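Side-chain contacts in thiosulfate sulfurtransferase (Pseudomonas aeruginosa, PDB 1YT8), which probably transfers sulfur from thiosulfate to cyanide, as rhodanese-family sulfurtransferases do, and carries a sulfite ion joined to a cysteine in this crystal: residues L24-V29 with A38-A43; R30-F35 with R110-P115; V189-A194 with Q204-A209; T382-W387 with R432-C437; R407-A412 with G463-W468. All coordinates share one frame; numbering follows the deposited sequence.

Contact 1 of 5, residues L24-V29 with A38-A43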
# COMPACT_ATOMS: atom_id res chain seq x y z
N LEU A 24 16.18 2.19 9.25
CA LEU A 24 16.38 3.31 8.34
C LEU A 24 15.13 3.51 7.50
O LEU A 24 14.34 2.59 7.30
CB LEU A 24 17.58 3.04 7.42
CG LEU A 24 17.48 1.90 6.39
CD1 LEU A 24 16.75 2.37 5.14
CD2 LEU A 24 18.88 1.44 6.03
N ALA A 25 14.95 4.74 7.03
CA ALA A 25 13.82 5.07 6.18
C ALA A 25 14.40 5.79 4.96
O ALA A 25 14.91 6.90 5.08
CB ALA A 25 12.84 5.98 6.92
N LEU A 26 14.36 5.12 3.81
CA LEU A 26 14.85 5.68 2.56
C LEU A 26 13.60 6.12 1.81
O LEU A 26 12.87 5.29 1.27
CB LEU A 26 15.60 4.60 1.76
CG LEU A 26 16.14 4.98 0.38
CD1 LEU A 26 17.11 6.15 0.51
CD2 LEU A 26 16.83 3.78 -0.24
N LEU A 27 13.36 7.42 1.78
CA LEU A 27 12.16 7.95 1.15
C LEU A 27 12.32 8.66 -0.18
O LEU A 27 13.08 9.63 -0.29
CB LEU A 27 11.46 8.90 2.13
CG LEU A 27 11.17 8.38 3.55
CD1 LEU A 27 10.57 9.51 4.39
CD2 LEU A 27 10.23 7.19 3.47
N ASP A 28 11.60 8.18 -1.18
CA ASP A 28 11.60 8.78 -2.51
C ASP A 28 10.45 9.79 -2.41
O ASP A 28 9.29 9.40 -2.27
CB ASP A 28 11.27 7.73 -3.57
CG ASP A 28 11.44 8.25 -4.99
OD1 ASP A 28 11.12 9.43 -5.25
OD2 ASP A 28 11.88 7.46 -5.86
N VAL A 29 10.77 11.08 -2.46
CA VAL A 29 9.73 12.10 -2.33
C VAL A 29 9.08 12.58 -3.62
O VAL A 29 8.27 13.50 -3.61
CB VAL A 29 10.25 13.32 -1.53
CG1 VAL A 29 10.59 12.89 -0.11
CG2 VAL A 29 11.47 13.92 -2.23
N ALA A 38 11.90 3.98 -11.51
CA ALA A 38 13.20 3.58 -10.99
C ALA A 38 13.42 3.99 -9.54
O ALA A 38 13.28 5.17 -9.19
CB ALA A 38 14.31 4.16 -11.86
N HIS A 39 13.76 3.03 -8.70
CA HIS A 39 14.01 3.30 -7.29
C HIS A 39 14.72 2.14 -6.62
O HIS A 39 14.64 1.00 -7.09
CB HIS A 39 12.69 3.59 -6.56
CG HIS A 39 11.73 2.44 -6.55
ND1 HIS A 39 11.86 1.38 -5.68
CD2 HIS A 39 10.62 2.21 -7.28
CE1 HIS A 39 10.86 0.54 -5.87
NE2 HIS A 39 10.09 1.02 -6.84
N PRO A 40 15.47 2.41 -5.54
CA PRO A 40 16.18 1.34 -4.83
C PRO A 40 15.16 0.36 -4.27
O PRO A 40 14.03 0.73 -3.97
CB PRO A 40 16.93 2.10 -3.73
CG PRO A 40 17.21 3.42 -4.38
CD PRO A 40 15.89 3.73 -5.04
N LEU A 41 15.58 -0.90 -4.11
CA LEU A 41 14.69 -1.94 -3.60
C LEU A 41 13.88 -1.59 -2.36
O LEU A 41 12.66 -1.82 -2.33
CB LEU A 41 15.51 -3.21 -3.33
CG LEU A 41 14.74 -4.42 -2.79
CD1 LEU A 41 13.57 -4.75 -3.72
CD2 LEU A 41 15.70 -5.61 -2.69
N PHE A 42 14.54 -1.05 -1.35
CA PHE A 42 13.85 -0.72 -0.10
C PHE A 42 13.45 0.73 0.08
O PHE A 42 13.11 1.16 1.19
CB PHE A 42 14.68 -1.22 1.08
CG PHE A 42 14.73 -2.72 1.16
CD1 PHE A 42 13.58 -3.45 1.47
CD2 PHE A 42 15.90 -3.42 0.84
CE1 PHE A 42 13.58 -4.84 1.44
CE2 PHE A 42 15.91 -4.81 0.81
CZ PHE A 42 14.75 -5.53 1.11
N ALA A 43 13.46 1.49 -1.01
CA ALA A 43 13.05 2.88 -0.96
C ALA A 43 11.52 2.89 -0.88
O ALA A 43 10.84 2.21 -1.67
CB ALA A 43 13.52 3.62 -2.21
O HOH W 1 13.08 2.53 3.68

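Contact 2 of 5, residues R30-F35 with R110-P115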
# COMPACT_ATOMS: atom_id res chain seq x y z
N ARG A 30 9.43 11.95 -4.75
CA ARG A 30 8.82 12.31 -6.02
C ARG A 30 7.40 11.74 -6.03
O ARG A 30 7.02 11.00 -5.12
CB ARG A 30 9.61 11.70 -7.18
CG ARG A 30 11.03 12.20 -7.35
CD ARG A 30 11.75 11.43 -8.44
NE ARG A 30 12.02 10.05 -8.06
CZ ARG A 30 12.41 9.10 -8.90
NH1 ARG A 30 12.58 9.38 -10.19
NH2 ARG A 30 12.64 7.87 -8.46
N GLU A 31 6.62 12.08 -7.06
CA GLU A 31 5.27 11.55 -7.18
C GLU A 31 5.40 10.06 -7.51
O GLU A 31 6.47 9.59 -7.89
CB GLU A 31 4.51 12.26 -8.30
CG GLU A 31 4.27 13.76 -8.07
CD GLU A 31 3.45 14.03 -6.81
OE1 GLU A 31 2.51 13.26 -6.53
OE2 GLU A 31 3.74 15.03 -6.12
N GLU A 32 4.30 9.32 -7.38
CA GLU A 32 4.33 7.89 -7.62
C GLU A 32 4.74 7.43 -9.02
O GLU A 32 5.50 6.46 -9.14
CB GLU A 32 2.98 7.25 -7.26
CG GLU A 32 3.05 5.72 -7.19
CD GLU A 32 1.73 5.06 -6.84
OE1 GLU A 32 0.77 5.19 -7.62
OE2 GLU A 32 1.66 4.40 -5.78
N ASP A 33 4.28 8.09 -10.07
CA ASP A 33 4.66 7.63 -11.40
C ASP A 33 6.17 7.68 -11.63
O ASP A 33 6.75 6.72 -12.14
CB ASP A 33 3.92 8.40 -12.50
CG ASP A 33 3.98 7.68 -13.84
OD1 ASP A 33 3.67 6.47 -13.87
OD2 ASP A 33 4.34 8.32 -14.85
N PRO A 34 6.84 8.79 -11.29
CA PRO A 34 8.29 8.77 -11.52
C PRO A 34 8.99 7.76 -10.60
O PRO A 34 9.97 7.13 -10.99
CB PRO A 34 8.71 10.22 -11.28
CG PRO A 34 7.58 10.82 -10.49
CD PRO A 34 6.36 10.16 -11.05
N PHE A 35 8.47 7.60 -9.39
CA PHE A 35 9.01 6.63 -8.43
C PHE A 35 8.96 5.24 -9.08
O PHE A 35 9.93 4.49 -9.05
CB PHE A 35 8.16 6.62 -7.15
CG PHE A 35 8.36 5.40 -6.28
CD1 PHE A 35 9.50 5.25 -5.50
CD2 PHE A 35 7.38 4.40 -6.23
CE1 PHE A 35 9.66 4.13 -4.66
CE2 PHE A 35 7.53 3.29 -5.41
CZ PHE A 35 8.67 3.15 -4.62
N ARG A 110 11.78 -1.00 -11.03
CA ARG A 110 10.63 -0.22 -11.46
C ARG A 110 9.41 -0.83 -10.77
O ARG A 110 9.54 -1.82 -10.04
CB ARG A 110 10.46 -0.25 -12.98
CG ARG A 110 10.32 -1.64 -13.57
CD ARG A 110 9.80 -1.57 -15.01
NE ARG A 110 8.40 -1.15 -15.06
CZ ARG A 110 7.99 0.08 -15.33
NH1 ARG A 110 8.86 1.05 -15.58
NH2 ARG A 110 6.69 0.35 -15.34
N ASP A 111 8.25 -0.23 -11.02
CA ASP A 111 6.97 -0.65 -10.44
C ASP A 111 6.86 -0.33 -8.96
O ASP A 111 7.68 0.44 -8.42
CB ASP A 111 6.74 -2.15 -10.68
CG ASP A 111 5.27 -2.47 -10.94
OD1 ASP A 111 4.48 -2.54 -9.98
OD2 ASP A 111 4.91 -2.63 -12.13
N VAL A 112 5.86 -0.89 -8.29
CA VAL A 112 5.64 -0.63 -6.86
C VAL A 112 5.59 -1.92 -6.03
O VAL A 112 5.39 -3.01 -6.57
CB VAL A 112 4.32 0.15 -6.64
CG1 VAL A 112 4.37 1.48 -7.37
CG2 VAL A 112 3.13 -0.68 -7.13
N ASN A 113 5.79 -1.77 -4.72
CA ASN A 113 5.78 -2.90 -3.77
C ASN A 113 6.73 -3.99 -4.25
O ASN A 113 6.43 -5.18 -4.19
CB ASN A 113 4.36 -3.47 -3.63
CG ASN A 113 3.31 -2.39 -3.41
OD1 ASN A 113 2.29 -2.35 -4.10
ND2 ASN A 113 3.55 -1.50 -2.43
N VAL A 114 7.91 -3.56 -4.70
CA VAL A 114 8.91 -4.47 -5.25
C VAL A 114 9.42 -5.55 -4.30
O VAL A 114 9.54 -6.71 -4.70
CB VAL A 114 10.08 -3.66 -5.85
CG1 VAL A 114 11.10 -4.60 -6.49
CG2 VAL A 114 9.54 -2.69 -6.90
N PRO A 115 9.74 -5.20 -3.04
CA PRO A 115 10.22 -6.25 -2.15
C PRO A 115 9.21 -7.39 -2.05
O PRO A 115 9.57 -8.57 -2.12
CB PRO A 115 10.41 -5.52 -0.82
CG PRO A 115 10.81 -4.14 -1.26
CD PRO A 115 9.84 -3.87 -2.40

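Contact 3 of 5, residues V189-A194 with Q204-A209. With SO3 (sulfite ion), chain B.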
# COMPACT_ATOMS: atom_id res chain seq x y z
N VAL A 189 -8.09 -26.75 -5.15
CA VAL A 189 -8.13 -25.36 -4.70
C VAL A 189 -7.16 -24.61 -5.59
O VAL A 189 -5.97 -24.94 -5.66
CB VAL A 189 -7.74 -25.22 -3.22
CG1 VAL A 189 -7.62 -23.74 -2.84
CG2 VAL A 189 -8.80 -25.87 -2.34
N ILE A 190 -7.68 -23.61 -6.30
CA ILE A 190 -6.89 -22.79 -7.21
C ILE A 190 -6.93 -21.36 -6.69
O ILE A 190 -8.01 -20.82 -6.43
CB ILE A 190 -7.50 -22.84 -8.63
CG1 ILE A 190 -7.49 -24.29 -9.14
CG2 ILE A 190 -6.71 -21.94 -9.57
CD1 ILE A 190 -8.29 -24.50 -10.42
N VAL A 191 -5.76 -20.75 -6.53
CA VAL A 191 -5.69 -19.37 -6.04
C VAL A 191 -5.24 -18.44 -7.16
O VAL A 191 -4.29 -18.74 -7.88
CB VAL A 191 -4.67 -19.24 -4.86
CG1 VAL A 191 -4.71 -17.81 -4.31
CG2 VAL A 191 -4.99 -20.25 -3.75
N ASN A 192 -5.92 -17.30 -7.31
CA ASN A 192 -5.55 -16.34 -8.34
C ASN A 192 -5.48 -14.93 -7.78
O ASN A 192 -5.95 -14.65 -6.68
CB ASN A 192 -6.57 -16.32 -9.49
CG ASN A 192 -7.80 -15.47 -9.18
OD1 ASN A 192 -8.78 -15.94 -8.60
ND2 ASN A 192 -7.75 -14.19 -9.56
N CYS A 193 -4.85 -14.06 -8.55
CA CYS A 193 -4.78 -12.64 -8.23
C CYS A 193 -4.81 -12.04 -9.63
O CYS A 193 -5.25 -12.72 -10.56
CB CYS A 193 -3.52 -12.27 -7.43
SG CYS A 193 -1.94 -12.21 -8.29
N ALA A 194 -4.37 -10.80 -9.79
CA ALA A 194 -4.36 -10.17 -11.11
C ALA A 194 -3.15 -10.62 -11.91
O ALA A 194 -3.23 -10.85 -13.12
CB ALA A 194 -4.37 -8.66 -10.96
N GLN A 204 1.19 -21.16 -1.73
CA GLN A 204 2.21 -21.68 -0.84
C GLN A 204 1.75 -21.62 0.62
O GLN A 204 2.17 -22.44 1.43
CB GLN A 204 3.54 -20.93 -1.04
CG GLN A 204 4.74 -21.67 -0.42
CD GLN A 204 4.91 -23.09 -0.98
OE1 GLN A 204 5.06 -24.05 -0.22
NE2 GLN A 204 4.88 -23.22 -2.30
N SER A 205 0.90 -20.65 0.95
CA SER A 205 0.38 -20.55 2.33
C SER A 205 -0.39 -21.83 2.66
O SER A 205 -0.23 -22.41 3.74
CB SER A 205 -0.57 -19.36 2.48
OG SER A 205 0.11 -18.12 2.40
N LEU A 206 -1.25 -22.24 1.73
CA LEU A 206 -2.07 -23.43 1.92
C LEU A 206 -1.22 -24.70 1.99
O LEU A 206 -1.52 -25.61 2.76
CB LEU A 206 -3.09 -23.54 0.78
CG LEU A 206 -4.17 -22.45 0.77
CD1 LEU A 206 -5.02 -22.57 -0.49
CD2 LEU A 206 -5.04 -22.57 2.01
N LEU A 207 -0.15 -24.75 1.20
CA LEU A 207 0.73 -25.91 1.22
C LEU A 207 1.50 -25.94 2.54
O LEU A 207 1.63 -27.00 3.16
CB LEU A 207 1.72 -25.85 0.05
CG LEU A 207 1.07 -26.00 -1.32
CD1 LEU A 207 2.08 -25.71 -2.42
CD2 LEU A 207 0.51 -27.42 -1.45
N ASN A 208 2.01 -24.79 2.96
CA ASN A 208 2.75 -24.70 4.22
C ASN A 208 1.86 -25.08 5.40
O ASN A 208 2.33 -25.69 6.37
CB ASN A 208 3.32 -23.29 4.41
CG ASN A 208 4.53 -23.02 3.52
OD1 ASN A 208 4.97 -23.89 2.77
ND2 ASN A 208 5.08 -21.81 3.62
N ALA A 209 0.59 -24.72 5.32
CA ALA A 209 -0.38 -25.04 6.36
C ALA A 209 -0.80 -26.51 6.26
O ALA A 209 -1.52 -27.02 7.12
CB ALA A 209 -1.60 -24.14 6.25
S SO3 B . -1.16 -10.37 -8.08
O1 SO3 B . -2.39 -9.58 -8.30
O2 SO3 B . -0.09 -9.96 -9.01
O3 SO3 B . -0.69 -10.30 -6.67

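Contact 4 of 5, residues T382-W387 with R432-C437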
# COMPACT_ATOMS: atom_id res chain seq x y z
N THR A 382 -21.13 28.08 0.27
CA THR A 382 -22.07 29.03 -0.32
C THR A 382 -21.41 30.38 -0.60
O THR A 382 -21.78 31.06 -1.56
CB THR A 382 -23.30 29.24 0.59
OG1 THR A 382 -22.89 29.69 1.88
CG2 THR A 382 -24.08 27.94 0.75
N THR A 383 -20.44 30.76 0.22
CA THR A 383 -19.75 32.02 0.01
C THR A 383 -18.86 31.88 -1.22
O THR A 383 -18.78 32.78 -2.05
CB THR A 383 -18.87 32.39 1.22
OG1 THR A 383 -19.70 32.54 2.37
CG2 THR A 383 -18.11 33.69 0.96
N LEU A 384 -18.21 30.73 -1.35
CA LEU A 384 -17.35 30.48 -2.50
C LEU A 384 -18.18 30.54 -3.78
O LEU A 384 -17.74 31.09 -4.78
CB LEU A 384 -16.68 29.11 -2.39
CG LEU A 384 -15.88 28.70 -3.63
CD1 LEU A 384 -14.80 29.75 -3.90
CD2 LEU A 384 -15.26 27.32 -3.43
N ALA A 385 -19.37 29.96 -3.74
CA ALA A 385 -20.25 29.97 -4.90
C ALA A 385 -20.49 31.41 -5.34
O ALA A 385 -20.42 31.72 -6.53
CB ALA A 385 -21.57 29.27 -4.58
N ASP A 386 -20.76 32.29 -4.38
CA ASP A 386 -20.98 33.70 -4.68
C ASP A 386 -19.75 34.30 -5.34
O ASP A 386 -19.84 34.97 -6.37
CB ASP A 386 -21.33 34.47 -3.40
CG ASP A 386 -22.78 34.31 -2.99
OD1 ASP A 386 -23.11 34.64 -1.83
OD2 ASP A 386 -23.59 33.86 -3.83
N TRP A 387 -18.58 34.06 -4.74
CA TRP A 387 -17.32 34.57 -5.28
C TRP A 387 -17.13 34.17 -6.74
O TRP A 387 -16.73 34.98 -7.57
CB TRP A 387 -16.14 34.03 -4.47
CG TRP A 387 -15.89 34.74 -3.17
CD1 TRP A 387 -16.77 35.51 -2.46
CD2 TRP A 387 -14.68 34.72 -2.41
NE1 TRP A 387 -16.18 35.97 -1.31
CE2 TRP A 387 -14.90 35.50 -1.25
CE3 TRP A 387 -13.43 34.11 -2.59
CZ2 TRP A 387 -13.91 35.70 -0.28
CZ3 TRP A 387 -12.44 34.31 -1.62
CH2 TRP A 387 -12.69 35.10 -0.48
N ARG A 432 -7.63 36.35 -5.59
CA ARG A 432 -7.69 35.53 -4.39
C ARG A 432 -7.74 34.05 -4.75
O ARG A 432 -8.28 33.67 -5.79
CB ARG A 432 -8.92 35.91 -3.57
CG ARG A 432 -10.21 35.88 -4.38
CD ARG A 432 -11.33 36.67 -3.72
NE ARG A 432 -12.54 36.67 -4.52
CZ ARG A 432 -13.63 37.38 -4.25
NH1 ARG A 432 -13.66 38.16 -3.17
NH2 ARG A 432 -14.70 37.31 -5.04
N TYR A 433 -7.16 33.22 -3.88
CA TYR A 433 -7.14 31.78 -4.10
C TYR A 433 -7.94 31.06 -3.02
O TYR A 433 -7.94 31.47 -1.86
CB TYR A 433 -5.70 31.25 -4.04
CG TYR A 433 -4.81 31.69 -5.17
CD1 TYR A 433 -4.68 30.92 -6.33
CD2 TYR A 433 -4.07 32.87 -5.08
CE1 TYR A 433 -3.84 31.32 -7.36
CE2 TYR A 433 -3.22 33.27 -6.10
CZ TYR A 433 -3.11 32.49 -7.24
OH TYR A 433 -2.27 32.90 -8.25
N VAL A 434 -8.60 29.99 -3.42
CA VAL A 434 -9.37 29.16 -2.50
C VAL A 434 -8.87 27.74 -2.75
O VAL A 434 -8.93 27.25 -3.87
CB VAL A 434 -10.88 29.24 -2.77
CG1 VAL A 434 -11.62 28.29 -1.83
CG2 VAL A 434 -11.38 30.67 -2.56
N LEU A 435 -8.36 27.10 -1.70
CA LEU A 435 -7.83 25.75 -1.84
C LEU A 435 -8.81 24.69 -1.34
O LEU A 435 -9.51 24.90 -0.35
CB LEU A 435 -6.51 25.63 -1.07
CG LEU A 435 -5.55 26.82 -1.17
CD1 LEU A 435 -4.25 26.46 -0.45
CD2 LEU A 435 -5.27 27.19 -2.62
N THR A 436 -8.85 23.55 -2.03
CA THR A 436 -9.75 22.48 -1.63
C THR A 436 -9.14 21.11 -1.92
O THR A 436 -8.08 20.99 -2.54
CB THR A 436 -11.11 22.58 -2.37
OG1 THR A 436 -12.04 21.66 -1.80
CG2 THR A 436 -10.93 22.24 -3.85
N CYS A 437 -9.82 20.09 -1.44
CA CYS A 437 -9.47 18.69 -1.65
C CYS A 437 -10.67 17.95 -1.08
O CYS A 437 -11.67 18.58 -0.74
CB CYS A 437 -8.16 18.30 -0.93
SG CYS A 437 -8.17 18.32 0.87
O HOH W 2 -14.26 36.29 -7.84

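Contact 5 of 5, residues R407-A412 with G463-W468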
# COMPACT_ATOMS: atom_id res chain seq x y z
N ARG A 407 -15.15 14.11 -10.12
CA ARG A 407 -16.04 15.18 -9.67
C ARG A 407 -15.26 16.30 -8.99
O ARG A 407 -14.39 16.04 -8.16
CB ARG A 407 -17.06 14.60 -8.69
CG ARG A 407 -18.15 15.56 -8.25
CD ARG A 407 -19.02 14.91 -7.18
NE ARG A 407 -18.23 14.58 -6.00
CZ ARG A 407 -18.68 13.88 -4.96
NH1 ARG A 407 -19.92 13.42 -4.95
NH2 ARG A 407 -17.89 13.65 -3.92
N HIS A 408 -15.57 17.54 -9.33
CA HIS A 408 -14.89 18.68 -8.73
C HIS A 408 -15.72 19.95 -8.85
O HIS A 408 -16.68 20.01 -9.62
CB HIS A 408 -13.52 18.88 -9.38
CG HIS A 408 -13.57 19.07 -10.87
ND1 HIS A 408 -13.96 20.25 -11.46
CD2 HIS A 408 -13.29 18.22 -11.88
CE1 HIS A 408 -13.91 20.12 -12.77
NE2 HIS A 408 -13.51 18.90 -13.06
N ILE A 409 -15.35 20.96 -8.07
CA ILE A 409 -16.05 22.23 -8.10
C ILE A 409 -15.85 22.84 -9.48
O ILE A 409 -14.74 22.86 -10.01
CB ILE A 409 -15.47 23.17 -7.01
CG1 ILE A 409 -15.66 22.52 -5.64
CG2 ILE A 409 -16.16 24.53 -7.07
CD1 ILE A 409 -14.98 23.26 -4.49
N PRO A 410 -16.94 23.34 -10.10
CA PRO A 410 -16.84 23.95 -11.44
C PRO A 410 -15.76 25.02 -11.52
O PRO A 410 -15.73 25.94 -10.71
CB PRO A 410 -18.24 24.51 -11.66
CG PRO A 410 -19.11 23.56 -10.90
CD PRO A 410 -18.33 23.38 -9.62
N GLY A 411 -14.88 24.89 -12.52
CA GLY A 411 -13.82 25.86 -12.70
C GLY A 411 -12.53 25.58 -11.94
O GLY A 411 -11.51 26.20 -12.20
N ALA A 412 -12.58 24.64 -10.99
CA ALA A 412 -11.40 24.30 -10.20
C ALA A 412 -10.26 23.79 -11.08
O ALA A 412 -10.49 23.12 -12.09
CB ALA A 412 -11.76 23.26 -9.15
N GLY A 463 -14.37 22.37 4.90
CA GLY A 463 -14.94 21.06 4.62
C GLY A 463 -14.60 20.49 3.25
O GLY A 463 -15.02 19.39 2.90
N GLY A 464 -13.84 21.25 2.47
CA GLY A 464 -13.45 20.79 1.15
C GLY A 464 -14.58 20.53 0.17
O GLY A 464 -15.72 20.94 0.38
N THR A 465 -14.25 19.82 -0.91
CA THR A 465 -15.21 19.51 -1.95
C THR A 465 -16.40 18.70 -1.43
O THR A 465 -17.51 18.82 -1.95
CB THR A 465 -14.52 18.75 -3.10
OG1 THR A 465 -13.41 19.53 -3.58
CG2 THR A 465 -15.49 18.52 -4.26
N SER A 466 -16.17 17.88 -0.41
CA SER A 466 -17.25 17.08 0.16
C SER A 466 -18.33 17.99 0.73
O SER A 466 -19.52 17.70 0.62
CB SER A 466 -16.71 16.16 1.26
OG SER A 466 -15.96 15.10 0.70
N ALA A 467 -17.91 19.09 1.35
CA ALA A 467 -18.84 20.05 1.93
C ALA A 467 -19.62 20.73 0.81
O ALA A 467 -20.83 20.94 0.92
CB ALA A 467 -18.08 21.08 2.75
N TRP A 468 -18.92 21.08 -0.27
CA TRP A 468 -19.53 21.73 -1.42
C TRP A 468 -20.62 20.82 -1.97
O TRP A 468 -21.75 21.26 -2.20
CB TRP A 468 -18.46 22.01 -2.49
CG TRP A 468 -18.99 22.54 -3.79
CD1 TRP A 468 -19.56 21.83 -4.81
CD2 TRP A 468 -18.99 23.91 -4.22
NE1 TRP A 468 -19.92 22.66 -5.84
CE2 TRP A 468 -19.57 23.95 -5.51
CE3 TRP A 468 -18.55 25.11 -3.65
CZ2 TRP A 468 -19.73 25.14 -6.23
CZ3 TRP A 468 -18.70 26.30 -4.36
CH2 TRP A 468 -19.29 26.30 -5.64
O HOH W 3 -13.12 20.46 -6.36

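Contact 1 of 5, residues L24-V29 with A38-A43
Leu26 packs on Pro40 and Ala43, where a loop folds back against strand 25-28 of a rhodanese-like domain. The strand is inner in a parallel five-stranded sheet, and the loop leads from helix 32-35 into edge strand 44-45. At Leu26 the backbone N gives its hydrogen to water 1, at 2.9 Å. The same water donates to the carbonyl O of Phe42, at 2.8 Å, and so bridges strand and loop. The Leu26 side chain leaves with CG anti to its own N (chi1 177°), which brings CD2 against two apolar partners of the loop. CD2 lies 3.9 Å from Pro40 CB, with the two side chains at about a right angle, and also touches Ala43 CB. The Leu26 carbonyl O receives a CA-H...O contact from Ala43 CA at 3.3 Å. Further on, Asp28 also leaves the strand toward the loop. Its OD2 comes 4.0 Å from His39 CB, with the carboxylate and imidazole planes 77° apart. Asp28 OD2 is held chiefly by a salt bridge to Arg30 NH2. The loop is braced by a type I turn, Pro40 to Ala43. Pro40 O accepts two bonds from opposite faces of its plane: Ala43 N at 3.1 Å and His39 ND1 at 2.8 Å.

Contact 2 of 5, residues R30-F35 with R110-P115
Phe35 meets Val112 through the edge of its ring. CE2 is 4.1 Å from Val112 CG1, which lies near the ring plane, and the two side chains cross at about a right angle. The Phe35 torsion carries the ring across: CG stands anti to the backbone N (chi1 162°). CE2 also approaches the carbonyl O of Asp111 obliquely, at 4.1 Å. That oxygen has a firmer partner in His39 NE2, which hydrogen-bonds to it. Val112 turns CG1 anti to its carbonyl carbon (chi1 -60°), and the same methyl is loosely approached by Glu32 OE2, at 4.3 Å. Phe35 and Glu32 sit on the short helix 32-35 that follows the second strand of the first rhodanese-like sheet. Val112 belongs to the loop before helix 114-127. The Glu32 carboxylate is engaged beyond the contact, in a salt bridge to Arg492 and a hydrogen bond from Tyr490 N. In the loop, Asp111 folds forward onto the next residue. Its OD1 accepts from Val112 N at 2.7 Å, on the anti side and 27° out of the carboxylate plane. OD1 also forms a salt bridge with Lys117, and OD2 is hydrogen-bonded to Tyr490 OH.

Contact 3 of 5, residues V189-A194 with Q204-A209
Leu206 brings one methyl, CD1, to two valines of strand 188-192. The valines approach it differently. Val189 lies across the leucine at about a right angle, and its CG1 is 3.7 Å from CD1. Val191 reaches toward Leu206 tip to tip, with CG2 at 4.0 Å from the same CD1. Both valines point from the strand toward helix 197-208, while Ile190 between them points away. Val189 uses the branch anti to its backbone N (CG1, chi1 172°), and Val191 the one anti to its carbonyl carbon, to reach the one methyl. Val178 of helix 174-181 touches both Val189 and Leu206. Beyond Val191 the strand runs out into the sulfite pocket. Asn192 ND2 donates to Cys193 O at 3.1 Å and is also bonded to Asp151. Cys193 SG is covalently joined to the sulfite S, at 2.0 Å. Ala194 N donates to sulfite O1 at 2.8 Å, and Gly195 N and Arg198 N are hydrogen-bonded to the ion too. The contact joins strand and helix of a beta-alpha-beta unit (188-192, 197-208, 215-218), and the Cys193 loop, gripping the anion through backbone N-H groups, is consistent with the active-site loop of rhodaneses.

Contact 4 of 5, residues T382-W387 with R432-C437
Arg432 lays its side chain over one face of the Trp387 indole. From CB the chain turns to a CG lodged between backbone N and carbonyl carbon (chi1 52°), then runs extended as far as NE. CG is the first atom to touch, 3.9 Å from Trp387 CZ3. CD lies over the six-membered ring in a CH-pi contact, 3.7 Å from its centroid. NE follows at 3.3 Å from Trp387 CE3, and it also donates to Thr393 OG1 of the adjoining strand. CZ sits above the five-membered ring, 3.6 Å from the centroid, a cation-pi contact over the face. The guanidinium and indole planes are 5° apart, so the group is stacked flat. At the tip, NH1 lies over the ring near CE2, and NH2 lies above CG. NH2 also donates to water 2 at 3.0 Å, which lies 2.8 Å from Trp387 O and links the two segments. This is a helix-on-sheet contact of the fourth rhodanese-like domain: segment 382-387 of helix 381-387 crosses strand 432-436 at -138°. Deeper in, Val434 CG2 meets Leu384 CD1 at 3.8 Å, and the same methyl approaches Trp387 CZ3 obliquely at 3.9 Å. Phe459 meets the Trp387 ring edge-to-face.

Contact 5 of 5, residues R407-A412 with G463-W468
Ile409 lies against one face of Trp468 in the fourth rhodanese-like domain, where the loop between helix 401-406 and edge strand 413-414 packs on helix 464-470. Apolar packing carries most of the contact. Ile409 turns CG1 beside the backbone N (chi1 -60°), which leaves CG2 anti to that N and over the six-membered ring. There CG2 forms a CH-pi contact, 3.7 Å from the centroid and 11° off the ring normal. CG1 of the same residue lies nearer the five-membered ring, 3.8 Å from Trp468 CG. CD1 reaches on toward Thr465, ending 4.1 Å from OG1. Pro410 adds its CD, which comes obliquely to Trp468 CZ2 at 4.1 Å. Helix 381-387 also touches the indole, whose NE1 donates to Pro474 O.

The polar link between the segments runs through a solvent molecule. Water 3 accepts from Ile409 N at 2.9 Å and is hydrogen-bonded to Thr465 OG1. Thr465 OG1 has a further hydrogen-bond partner in Thr436 OG1.

Bonds within the loop give it its shape. A type II turn spans Ile409 to Ala412, with Gly411 at phi 89°, a backbone conformation suited to glycine. Ile409 O takes two donors from opposite faces of its plane: Ala412 N at 3.0 Å, and His408 ND1 at 3.1 Å along an almost straight N-H...O line.

The five contacts fall into three groups. Contacts 1 and 2 touch, their centres 9 Å apart: Arg30 NH2 reaches Ala38 O at 2.9 Å, and the loop of contact 1 meets the loop before helix 114-127 in contact 2. Contacts 4 and 5 also touch, with centres 9 Å apart in the fourth rhodanese-like domain. Thr465 N meets Cys437 O at 2.9 Å there, and Leu384 of contact 4 packs on Trp468 of contact 5. Contact 3 stands alone and holds the sulfite-bearing cysteine. Its nearest atoms are about 11 Å from contact 2, and its centre is 51 Å from that of contact 4, on the opposite side of the chain's centre.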